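Local coordinates for uncharacterized protein (Nostoc punctiforme, PDB 2R3S) that probably transfers methyl groups to hydroxyl groups of a small-molecule substrate as an O-methyltransferase, pairing a helix-rich dimerisation domain with a Rossmann-like catalytic domain, at residues C60-L63 with V64-F68; A152-I155 with A156-V159. All coordinates share one frame; numbering follows the deposited sequence.

Contact 1. Residues C60-L63 with V64-F68; sequences CDYL and VIIGF
A Schellman motif ends helix 53-65 of the dimerisation domain, tying Leu63 to Phe68 and Val64 to Gly67. Phe68 N bonds back to Leu63 O at 2.9 Å, and Gly67 N reaches Val64 O at 3.1 Å. Gly67 makes the reversal with a positive phi of 102°, where a CB would be jammed against the preceding carbonyl oxygen. Just before it, the last regular turn closes with Ile66 N on Tyr62 O (2.9 Å, 163° at the hydrogen).

The closest side-chain contact joins Tyr62 and Ile66. With Ile66 CG1 between its backbone N and carbonyl carbon (chi1 76°) and CG2 anti to that carbon, both branches reach the phenol ring. CG2 lies over one face, a CH-pi contact 4.2 Å from the centroid, and CD1 beside the rim, 3.6 Å from Tyr62 CE1. An alanine in place of Ile66 would lose both branches, probably leaving that face and rim without their neighbour. Leu63, which also touches Ala26 of helix 17-28, meets Phe68 obliquely, CD2 to CD2 at 4.1 Å. Asp61 OD1, itself buried, takes a salt bridge from Lys71 and a hydrogen bond with Tyr76 OH. The carbonyls of residues 60-64 thus all accept backbone N-H groups, while Tyr62, Ile65 and Phe68 pack on the second subunit and Leu63 and Val64 on their own chain.

Contact 2. Residues A152-I155 with A156-V159; sequences AQLI and AQLV
Leu154 and Gln157 run side by side on the outer flank of helix 149-159, pointing the same way, with Leu154 CD2 3.6 Å from Gln157 OE1. That is a van der Waals touch between a methyl and an amide oxygen. Gln157 gets there because its CG sits between the backbone N and the carbonyl carbon (chi1 66°), which folds the chain back over the preceding turn; CG then lies 3.5 Å from Gln153 O, and the rest of the chain extends toward Leu154.

Beneath these side chains, four successive i to i+4 bonds hold the turns together. Ala156 N bonds to Ala152 O at 3.0 Å, with the donor tilted 28° from the carbonyl plane, and Gln157 N pairs in the same way with Gln153 O. Leu158 N meets Leu154 O more nearly head-on, at 2.9 Å. The last, from Val159 N to Ile155 O, is short at 2.8 Å but more bent, 143° at the hydrogen. Ala156 CB lies 3.4 Å from Gln153 O, close against the previous turn. On the inner flank, the CG2 methyls of Ile155 and Val159 approach only loosely.

Farther out, Ile155 and Val159 both rest on Ile268 of strand 265-271, and Ile155 also reaches Phe270 of the same strand and Phe179 of helix 178-186. Gln153 is anchored to that helix by both ends of its amide, OE1 to His186 and NE2 to Gln185. Aliphatic packing by Ile155 and Val159 therefore seats one flank on the Rossmann-like sheet, polar bonds tie Gln153 to helix 178-186, Ala156, buried, packs on His186, and exposed Gln157 lies on another side.

How the contacts relate
Both contacts are local, but they sit in different domains with nearest atoms about 23 Å apart and no touch between them. Contact 1 spans the end of helix 53-65 and the turn after it, contact 2 the last turns of helix 149-159. Contact 1 finishes its helix in a glycine-based cap and turns into strand 69-72; contact 2 keeps regular i to i+4 bonding throughout. Each is partly buried, yet by different neighbours. Residues 60-68 are covered partly by the second subunit and include a CH-pi contact, which contact 2 lacks. Residues 152-159 touch no other chain: their aliphatic flank faces the central sheet of the same subunit, and an exposed glutamine marks the outer side.

Contact 1. Residues C60-L63 with V64-F68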
# COMPACT_ATOMS: atom_id res chain seq x y z
N CYS A 60 9.45 -6.28 -13.09
CA CYS A 60 10.82 -6.34 -12.55
C CYS A 60 11.45 -4.96 -12.43
O CYS A 60 12.13 -4.70 -11.46
CB CYS A 60 11.70 -7.25 -13.41
SG CYS A 60 11.26 -9.02 -13.24
N ASP A 61 11.24 -4.07 -13.40
CA ASP A 61 11.71 -2.68 -13.26
C ASP A 61 11.12 -2.04 -12.00
O ASP A 61 11.83 -1.38 -11.25
CB ASP A 61 11.34 -1.82 -14.46
CG ASP A 61 12.15 -2.14 -15.68
OD1 ASP A 61 13.27 -2.68 -15.55
OD2 ASP A 61 11.67 -1.84 -16.79
N TYR A 62 9.84 -2.27 -11.75
CA TYR A 62 9.18 -1.77 -10.55
C TYR A 62 9.77 -2.40 -9.29
O TYR A 62 10.04 -1.70 -8.32
CB TYR A 62 7.67 -2.05 -10.64
CG TYR A 62 6.83 -1.39 -9.56
CD1 TYR A 62 6.58 -2.03 -8.36
CD2 TYR A 62 6.30 -0.13 -9.75
CE1 TYR A 62 5.81 -1.43 -7.38
CE2 TYR A 62 5.53 0.48 -8.77
CZ TYR A 62 5.30 -0.17 -7.59
OH TYR A 62 4.52 0.41 -6.64
N LEU A 63 10.01 -3.71 -9.32
CA LEU A 63 10.67 -4.37 -8.19
C LEU A 63 12.10 -3.84 -7.92
O LEU A 63 12.55 -3.87 -6.81
CB LEU A 63 10.67 -5.90 -8.39
CG LEU A 63 9.27 -6.55 -8.33
CD1 LEU A 63 9.41 -8.03 -8.72
CD2 LEU A 63 8.49 -6.40 -6.98
N VAL A 64 12.80 -3.39 -8.96
CA VAL A 64 14.06 -2.70 -8.83
C VAL A 64 13.81 -1.33 -8.16
O VAL A 64 14.43 -1.01 -7.13
CB VAL A 64 14.76 -2.51 -10.16
CG1 VAL A 64 15.99 -1.56 -10.01
CG2 VAL A 64 15.17 -3.88 -10.76
N ILE A 65 12.87 -0.57 -8.71
CA ILE A 65 12.52 0.75 -8.15
C ILE A 65 12.22 0.66 -6.64
O ILE A 65 12.77 1.41 -5.87
CB ILE A 65 11.35 1.43 -8.88
CG1 ILE A 65 11.70 1.69 -10.35
CG2 ILE A 65 10.96 2.75 -8.18
CD1 ILE A 65 10.48 2.07 -11.17
N ILE A 66 11.40 -0.29 -6.20
CA ILE A 66 11.09 -0.38 -4.77
C ILE A 66 12.05 -1.27 -3.92
O ILE A 66 11.80 -1.48 -2.77
CB ILE A 66 9.57 -0.70 -4.57
CG1 ILE A 66 9.25 -2.18 -4.85
CG2 ILE A 66 8.76 0.19 -5.49
CD1 ILE A 66 7.81 -2.56 -4.62
N GLY A 67 13.17 -1.75 -4.45
CA GLY A 67 14.23 -2.31 -3.59
C GLY A 67 14.39 -3.82 -3.46
O GLY A 67 15.22 -4.28 -2.69
N PHE A 68 13.61 -4.60 -4.20
CA PHE A 68 13.73 -6.07 -4.14
C PHE A 68 14.86 -6.67 -5.01
O PHE A 68 15.26 -7.82 -4.82
CB PHE A 68 12.40 -6.73 -4.48
CG PHE A 68 11.36 -6.53 -3.42
CD1 PHE A 68 11.28 -7.41 -2.35
CD2 PHE A 68 10.49 -5.47 -3.47
CE1 PHE A 68 10.35 -7.21 -1.35
CE2 PHE A 68 9.55 -5.27 -2.45
CZ PHE A 68 9.49 -6.15 -1.40

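Contact 2. Residues A152-I155 with A156-V159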
# COMPACT_ATOMS: atom_id res chain seq x y z
N ALA A 152 9.31 -19.00 19.21
CA ALA A 152 8.89 -20.16 20.01
C ALA A 152 10.07 -20.78 20.77
O ALA A 152 9.95 -21.09 21.96
CB ALA A 152 8.16 -21.20 19.14
N GLN A 153 11.19 -20.96 20.08
CA GLN A 153 12.44 -21.40 20.68
C GLN A 153 12.98 -20.42 21.71
O GLN A 153 13.47 -20.83 22.76
CB GLN A 153 13.51 -21.61 19.60
CG GLN A 153 13.22 -22.74 18.60
CD GLN A 153 13.12 -24.08 19.28
OE1 GLN A 153 13.94 -24.41 20.13
NE2 GLN A 153 12.10 -24.87 18.91
N LEU A 154 12.91 -19.12 21.43
CA LEU A 154 13.42 -18.14 22.38
C LEU A 154 12.59 -18.21 23.67
O LEU A 154 13.16 -18.24 24.76
CB LEU A 154 13.43 -16.71 21.83
CG LEU A 154 14.32 -16.42 20.59
CD1 LEU A 154 14.08 -14.99 20.08
CD2 LEU A 154 15.80 -16.64 20.86
N ILE A 155 11.27 -18.27 23.55
CA ILE A 155 10.42 -18.33 24.74
C ILE A 155 10.71 -19.59 25.53
O ILE A 155 10.85 -19.54 26.73
CB ILE A 155 8.94 -18.22 24.40
CG1 ILE A 155 8.63 -16.77 23.98
CG2 ILE A 155 8.08 -18.70 25.59
CD1 ILE A 155 7.20 -16.52 23.53
N ALA A 156 10.87 -20.70 24.83
CA ALA A 156 11.25 -21.98 25.43
C ALA A 156 12.53 -21.86 26.27
O ALA A 156 12.54 -22.26 27.44
CB ALA A 156 11.41 -23.01 24.38
N GLN A 157 13.59 -21.31 25.69
CA GLN A 157 14.85 -21.23 26.44
C GLN A 157 14.84 -20.12 27.50
O GLN A 157 15.60 -20.21 28.46
CB GLN A 157 16.09 -21.19 25.52
CG GLN A 157 16.26 -19.97 24.64
CD GLN A 157 17.16 -20.26 23.42
OE1 GLN A 157 17.05 -19.62 22.37
NE2 GLN A 157 18.06 -21.24 23.56
N LEU A 158 13.95 -19.13 27.37
CA LEU A 158 13.63 -18.21 28.48
C LEU A 158 12.86 -18.91 29.62
O LEU A 158 13.02 -18.53 30.77
CB LEU A 158 12.85 -16.99 27.98
CG LEU A 158 12.17 -16.06 29.01
CD1 LEU A 158 13.20 -15.24 29.80
CD2 LEU A 158 11.14 -15.12 28.35
N VAL A 159 12.03 -19.90 29.29
CA VAL A 159 11.32 -20.72 30.30
C VAL A 159 12.27 -21.66 31.03
O VAL A 159 12.03 -21.99 32.20
CB VAL A 159 10.13 -21.55 29.67
CG1 VAL A 159 9.82 -22.80 30.48
CG2 VAL A 159 8.88 -20.69 29.53